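Local coordinates for uroporphyrinogen-III synthetase (Pseudomonas syringae pv. tomato, PDB 3RE1), which probably catalyses the cyclisation of the linear tetrapyrrole hydroxymethylbilane to the macrocycle uroporphyrinogen III, with loss of water, at residues Lys75-Asp86 with Ala103-Leu113. Residues are numbered along the deposited sequence; the frame is centred on the assembly and turned at random.
Sequences KPAARLAIELID and ATGQILLDYGL
Tyr-111 reaches across from the end of helix 103-110, lays one ring face on Ile-82 of helix 75-86 and brings its hydroxyl to Asp-86. With CG anti to the backbone N (chi1 -179°), the side chain carries the ring across to the other helix; the two are nearly parallel, their axes approaching to 9.1 Å at 10°. Tyr-111 CB lies 3.8 Å from Ile-82 CD1. Farther out, Ile-82 CG2 sits over one ring face, 3.6 Å from the centroid, in a CH-pi contact. Tyr-111 CE2 meets Ile-85 CG2 at 3.6 Å, at the ring edge. At the tip, Tyr-111 OH is placed to donate to Asp-86 OD1 (2.8 Å), which lies in the ring plane, but it is modelled too close to Asp-86 CA, so its position and the bond are less sure. Just beyond the tyrosine, Gly-112 closes the helix in a Schellman motif, and Leu-113 CD1 packs on Ile-82 CD1. Toward the start of helix 75-86, Ala-78 CB packs on Leu-108 CD2 (3.8 Å), and Ile-107 CD1 lies against one face of the Arg-79 guanidinium and beside the Lys-75 chain. Both helices pack on the mixed sheet: Ala-78 and Leu-108 share Val-72, while Leu-108, Ile-85 and Leu-113 rest on Trp-97. Helix 75-88 links parallel strands 69-72 and 97-99, and helix 102-110 links 97-99 to 115-116, two successive beta-alpha-beta crossovers.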
ATOM      1  N   LYS A  75      -7.002   1.336  -2.178  1.00 52.03           N
ATOM      2  CA  LYS A  75      -7.935   2.450  -2.373  1.00 50.67           C
ATOM      3  C   LYS A  75      -7.773   2.979  -3.791  1.00 48.17           C
ATOM      4  O   LYS A  75      -8.764   3.252  -4.473  1.00 49.16           O
ATOM      5  CB  LYS A  75      -7.671   3.543  -1.339  1.00 54.16           C
ATOM      6  CG  LYS A  75      -8.052   3.106   0.085  1.00 51.98           C
ATOM      7  CD  LYS A  75      -8.064   4.228   1.077  1.00 51.99           C
ATOM      8  CE  LYS A  75      -6.655   4.739   1.367  1.00 65.05           C
ATOM      9  NZ  LYS A  75      -6.592   5.673   2.560  1.00 69.40           N
ATOM     10  N   PRO A  76      -6.522   3.101  -4.274  1.00 45.69           N
ATOM     11  CA  PRO A  76      -6.352   3.537  -5.674  1.00 46.33           C
ATOM     12  C   PRO A  76      -7.117   2.606  -6.635  1.00 49.50           C
ATOM     13  O   PRO A  76      -7.740   3.099  -7.572  1.00 54.62           O
ATOM     14  CB  PRO A  76      -4.842   3.446  -5.885  1.00 44.72           C
ATOM     15  CG  PRO A  76      -4.296   3.638  -4.539  1.00 40.45           C
ATOM     16  CD  PRO A  76      -5.221   2.916  -3.625  1.00 39.37           C
ATOM     17  N   ALA A  77      -7.078   1.285  -6.389  1.00 46.05           N
ATOM     18  CA  ALA A  77      -7.791   0.306  -7.234  1.00 42.25           C
ATOM     19  C   ALA A  77      -9.302   0.515  -7.151  1.00 38.39           C
ATOM     20  O   ALA A  77      -9.968   0.643  -8.165  1.00 32.63           O
ATOM     21  CB  ALA A  77      -7.437  -1.143  -6.837  1.00 37.88           C
ATOM     22  N   ALA A  78      -9.828   0.540  -5.936  1.00 36.94           N
ATOM     23  CA  ALA A  78     -11.244   0.795  -5.714  1.00 44.60           C
ATOM     24  C   ALA A  78     -11.765   2.052  -6.461  1.00 48.44           C
ATOM     25  O   ALA A  78     -12.826   2.043  -7.086  1.00 50.60           O
ATOM     26  CB  ALA A  78     -11.515   0.910  -4.219  1.00 40.41           C
ATOM     27  N   ARG A  79     -10.999   3.120  -6.411  1.00 47.13           N
ATOM     28  CA  ARG A  79     -11.431   4.339  -7.034  1.00 48.35           C
ATOM     29  C   ARG A  79     -11.389   4.262  -8.533  1.00 48.72           C
ATOM     30  O   ARG A  79     -12.273   4.809  -9.180  1.00 50.91           O
ATOM     31  CB  ARG A  79     -10.588   5.531  -6.552  1.00 50.04           C
ATOM     32  CG  ARG A  79     -10.778   5.809  -5.063  1.00 55.67           C
ATOM     33  CD  ARG A  79     -10.883   7.278  -4.811  1.00 66.00           C
ATOM     34  NE  ARG A  79     -11.554   7.587  -3.549  1.00 62.80           N
ATOM     35  CZ  ARG A  79     -11.027   7.361  -2.356  1.00 67.40           C
ATOM     36  NH1 ARG A  79      -9.815   6.816  -2.257  1.00 65.09           N
ATOM     37  NH2 ARG A  79     -11.715   7.680  -1.265  1.00 72.06           N
ATOM     38  N   LEU A  80     -10.363   3.630  -9.096  1.00 46.77           N
ATOM     39  CA  LEU A  80     -10.269   3.541 -10.541  1.00 45.30           C
ATOM     40  C   LEU A  80     -11.286   2.539 -11.045  1.00 47.46           C
ATOM     41  O   LEU A  80     -11.673   2.559 -12.214  1.00 46.63           O
ATOM     42  CB  LEU A  80      -8.881   3.087 -10.963  1.00 45.66           C
ATOM     43  CG  LEU A  80      -7.773   4.141 -11.045  1.00 54.10           C
ATOM     44  CD1 LEU A  80      -8.125   5.229 -12.083  1.00 55.24           C
ATOM     45  CD2 LEU A  80      -7.579   4.756  -9.696  1.00 50.85           C
ATOM     46  N   ALA A  81     -11.705   1.653 -10.144  1.00 48.39           N
ATOM     47  CA  ALA A  81     -12.625   0.586 -10.478  1.00 46.92           C
ATOM     48  C   ALA A  81     -13.985   1.205 -10.647  1.00 46.28           C
ATOM     49  O   ALA A  81     -14.590   1.069 -11.706  1.00 48.77           O
ATOM     50  CB  ALA A  81     -12.645  -0.494  -9.377  1.00 44.48           C
ATOM     51  N   ILE A  82     -14.455   1.905  -9.612  1.00 46.86           N
ATOM     52  CA  ILE A  82     -15.748   2.603  -9.655  1.00 44.45           C
ATOM     53  C   ILE A  82     -15.920   3.429 -10.952  1.00 47.74           C
ATOM     54  O   ILE A  82     -16.989   3.438 -11.579  1.00 45.60           O
ATOM     55  CB  ILE A  82     -15.917   3.539  -8.469  1.00 42.39           C
ATOM     56  CG1 ILE A  82     -15.711   2.815  -7.140  1.00 33.60           C
ATOM     57  CG2 ILE A  82     -17.285   4.118  -8.486  1.00 47.73           C
ATOM     58  CD1 ILE A  82     -16.609   1.578  -6.839  1.00 45.63           C
ATOM     59  N   GLU A  83     -14.857   4.106 -11.357  1.00 45.42           N
ATOM     60  CA  GLU A  83     -14.882   4.920 -12.549  1.00 49.13           C
ATOM     61  C   GLU A  83     -15.069   4.137 -13.836  1.00 47.13           C
ATOM     62  O   GLU A  83     -15.590   4.662 -14.817  1.00 49.92           O
ATOM     63  CB  GLU A  83     -13.631   5.801 -12.634  1.00 49.41           C
ATOM     64  CG  GLU A  83     -13.542   6.832 -11.484  1.00 56.56           C
ATOM     65  CD  GLU A  83     -14.839   7.664 -11.296  1.00 59.58           C
ATOM     66  OE1 GLU A  83     -15.326   8.267 -12.280  1.00 66.31           O
ATOM     67  OE2 GLU A  83     -15.376   7.724 -10.164  1.00 50.18           O
ATOM     68  N   LEU A  84     -14.664   2.885 -13.836  1.00 47.97           N
ATOM     69  CA  LEU A  84     -14.850   2.047 -15.014  1.00 52.42           C
ATOM     70  C   LEU A  84     -16.261   1.422 -15.058  1.00 52.13           C
ATOM     71  O   LEU A  84     -16.916   1.463 -16.096  1.00 53.34           O
ATOM     72  CB  LEU A  84     -13.784   0.968 -15.050  1.00 51.17           C
ATOM     73  CG  LEU A  84     -12.711   1.106 -16.118  1.00 52.34           C
ATOM     74  CD1 LEU A  84     -12.031   2.447 -16.088  1.00 52.84           C
ATOM     75  CD2 LEU A  84     -11.719   0.010 -15.834  1.00 57.05           C
ATOM     76  N   ILE A  85     -16.704   0.861 -13.930  1.00 47.14           N
ATOM     77  CA  ILE A  85     -18.035   0.324 -13.785  1.00 45.66           C
ATOM     78  C   ILE A  85     -19.047   1.385 -14.205  1.00 51.03           C
ATOM     79  O   ILE A  85     -19.861   1.167 -15.097  1.00 51.00           O
ATOM     80  CB  ILE A  85     -18.321  -0.077 -12.323  1.00 41.52           C
ATOM     81  CG1 ILE A  85     -17.591  -1.370 -11.977  1.00 50.64           C
ATOM     82  CG2 ILE A  85     -19.783  -0.322 -12.098  1.00 39.36           C
ATOM     83  CD1 ILE A  85     -16.079  -1.293 -11.894  1.00 45.63           C
ATOM     84  N   ASP A  86     -18.992   2.540 -13.557  1.00 54.24           N
ATOM     85  CA  ASP A  86     -19.959   3.598 -13.804  1.00 54.09           C
ATOM     86  C   ASP A  86     -20.042   3.986 -15.269  1.00 54.23           C
ATOM     87  O   ASP A  86     -21.061   4.486 -15.741  1.00 51.59           O
ATOM     88  CB  ASP A  86     -19.606   4.831 -12.994  1.00 54.64           C
ATOM     89  CG  ASP A  86     -20.630   5.913 -13.144  1.00 54.57           C
ATOM     90  OD1 ASP A  86     -21.719   5.764 -12.548  1.00 51.48           O
ATOM     91  OD2 ASP A  86     -20.339   6.903 -13.855  1.00 54.94           O
ATOM     92  N   ALA A 103     -11.503   0.401   4.804  1.00 63.02           N
ATOM     93  CA  ALA A 103     -11.234   1.703   4.243  1.00 62.69           C
ATOM     94  C   ALA A 103     -11.560   1.661   2.772  1.00 61.94           C
ATOM     95  O   ALA A 103     -12.199   2.578   2.246  1.00 64.72           O
ATOM     96  CB  ALA A 103      -9.767   2.069   4.451  1.00 61.82           C
ATOM     97  N   THR A 104     -11.110   0.595   2.107  1.00 60.48           N
ATOM     98  CA  THR A 104     -11.340   0.419   0.678  1.00 58.62           C
ATOM     99  C   THR A 104     -12.767  -0.106   0.496  1.00 58.20           C
ATOM    100  O   THR A 104     -13.466   0.220  -0.485  1.00 55.56           O
ATOM    101  CB  THR A 104     -10.306  -0.544   0.022  1.00 57.26           C
ATOM    102  OG1 THR A 104     -10.319  -1.793   0.703  1.00 64.01           O
ATOM    103  CG2 THR A 104      -8.899   0.018   0.118  1.00 49.81           C
ATOM    104  N   GLY A 105     -13.209  -0.878   1.481  1.00 54.29           N
ATOM    105  CA  GLY A 105     -14.518  -1.483   1.430  1.00 51.78           C
ATOM    106  C   GLY A 105     -15.657  -0.494   1.391  1.00 49.36           C
ATOM    107  O   GLY A 105     -16.648  -0.719   0.670  1.00 43.81           O
ATOM    108  N   GLN A 106     -15.540   0.572   2.189  1.00 45.78           N
ATOM    109  CA  GLN A 106     -16.565   1.604   2.229  1.00 39.21           C
ATOM    110  C   GLN A 106     -16.626   2.326   0.895  1.00 37.31           C
ATOM    111  O   GLN A 106     -17.701   2.656   0.397  1.00 36.64           O
ATOM    112  CB  GLN A 106     -16.288   2.601   3.346  1.00 43.69           C
ATOM    113  CG  GLN A 106     -17.176   2.428   4.604  1.00 50.29           C
ATOM    114  CD  GLN A 106     -18.698   2.664   4.395  1.00 54.71           C
ATOM    115  OE1 GLN A 106     -19.476   2.469   5.336  1.00 58.61           O
ATOM    116  NE2 GLN A 106     -19.119   3.075   3.178  1.00 49.80           N
ATOM    117  N   ILE A 107     -15.474   2.525   0.281  1.00 35.32           N
ATOM    118  CA  ILE A 107     -15.431   3.200  -0.998  1.00 37.49           C
ATOM    119  C   ILE A 107     -16.329   2.488  -2.000  1.00 41.53           C
ATOM    120  O   ILE A 107     -17.170   3.128  -2.655  1.00 46.55           O
ATOM    121  CB  ILE A 107     -14.002   3.272  -1.521  1.00 37.50           C
ATOM    122  CG1 ILE A 107     -13.143   4.094  -0.544  1.00 39.03           C
ATOM    123  CG2 ILE A 107     -13.989   3.866  -2.915  1.00 35.39           C
ATOM    124  CD1 ILE A 107     -11.637   3.983  -0.761  1.00 45.63           C
ATOM    125  N   LEU A 108     -16.176   1.164  -2.087  1.00 42.77           N
ATOM    126  CA  LEU A 108     -17.004   0.304  -2.958  1.00 40.74           C
ATOM    127  C   LEU A 108     -18.469   0.268  -2.497  1.00 43.53           C
ATOM    128  O   LEU A 108     -19.409   0.330  -3.314  1.00 35.65           O
ATOM    129  CB  LEU A 108     -16.459  -1.123  -2.968  1.00 36.96           C
ATOM    130  CG  LEU A 108     -14.968  -1.257  -3.303  1.00 35.56           C
ATOM    131  CD1 LEU A 108     -14.507  -2.617  -2.890  1.00 33.35           C
ATOM    132  CD2 LEU A 108     -14.707  -0.978  -4.796  1.00 16.36           C
ATOM    133  N   LEU A 109     -18.642   0.180  -1.180  1.00 36.36           N
ATOM    134  CA  LEU A 109     -19.953   0.135  -0.586  1.00 40.61           C
ATOM    135  C   LEU A 109     -20.741   1.421  -0.890  1.00 46.88           C
ATOM    136  O   LEU A 109     -21.941   1.373  -1.138  1.00 46.54           O
ATOM    137  CB  LEU A 109     -19.816  -0.075   0.916  1.00 43.52           C
ATOM    138  CG  LEU A 109     -20.989  -0.613   1.724  1.00 43.22           C
ATOM    139  CD1 LEU A 109     -22.111   0.408   1.770  1.00 51.28           C
ATOM    140  CD2 LEU A 109     -21.461  -1.924   1.101  1.00 42.61           C
ATOM    141  N   ASP A 110     -20.062   2.558  -0.897  1.00 49.96           N
ATOM    142  CA  ASP A 110     -20.728   3.818  -1.203  1.00 54.67           C
ATOM    143  C   ASP A 110     -21.313   3.850  -2.606  1.00 54.08           C
ATOM    144  O   ASP A 110     -22.381   4.420  -2.801  1.00 57.43           O
ATOM    145  CB  ASP A 110     -19.783   5.022  -1.035  1.00 53.12           C
ATOM    146  CG  ASP A 110     -19.526   5.374   0.431  1.00 59.13           C
ATOM    147  OD1 ASP A 110     -20.370   5.007   1.299  1.00 58.35           O
ATOM    148  OD2 ASP A 110     -18.477   6.026   0.703  1.00 53.24           O
ATOM    149  N   TYR A 111     -20.610   3.270  -3.579  1.00 50.06           N
ATOM    150  CA  TYR A 111     -21.091   3.307  -4.968  1.00 49.16           C
ATOM    151  C   TYR A 111     -22.202   2.293  -5.210  1.00 47.94           C
ATOM    152  O   TYR A 111     -22.717   2.179  -6.322  1.00 47.97           O
ATOM    153  CB  TYR A 111     -19.958   3.040  -5.943  1.00 45.19           C
ATOM    154  CG  TYR A 111     -20.375   3.079  -7.386  1.00 49.11           C
ATOM    155  CD1 TYR A 111     -20.807   4.264  -7.971  1.00 47.07           C
ATOM    156  CD2 TYR A 111     -20.326   1.925  -8.184  1.00 44.10           C
ATOM    157  CE1 TYR A 111     -21.192   4.300  -9.304  1.00 39.43           C
ATOM    158  CE2 TYR A 111     -20.703   1.966  -9.509  1.00 37.68           C
ATOM    159  CZ  TYR A 111     -21.135   3.154 -10.063  1.00 35.68           C
ATOM    160  OH  TYR A 111     -21.505   3.237 -11.379  1.00 47.22           O
ATOM    161  N   GLY A 112     -22.566   1.568  -4.154  1.00 43.86           N
ATOM    162  CA  GLY A 112     -23.610   0.568  -4.244  1.00 44.40           C
ATOM    163  C   GLY A 112     -23.184  -0.846  -4.637  1.00 45.83           C
ATOM    164  O   GLY A 112     -23.982  -1.618  -5.174  1.00 45.51           O
ATOM    165  N   LEU A 113     -21.927  -1.197  -4.385  1.00 44.96           N
ATOM    166  CA  LEU A 113     -21.486  -2.547  -4.673  1.00 41.53           C
ATOM    167  C   LEU A 113     -21.699  -3.428  -3.443  1.00 42.53           C
ATOM    168  O   LEU A 113     -21.599  -2.979  -2.297  1.00 43.13           O
ATOM    169  CB  LEU A 113     -20.027  -2.565  -5.113  1.00 43.25           C
ATOM    170  CG  LEU A 113     -19.769  -1.880  -6.452  1.00 42.74           C
ATOM    171  CD1 LEU A 113     -18.266  -1.672  -6.700  1.00 42.60           C
ATOM    172  CD2 LEU A 113     -20.402  -2.697  -7.543  1.00 36.90           C
TER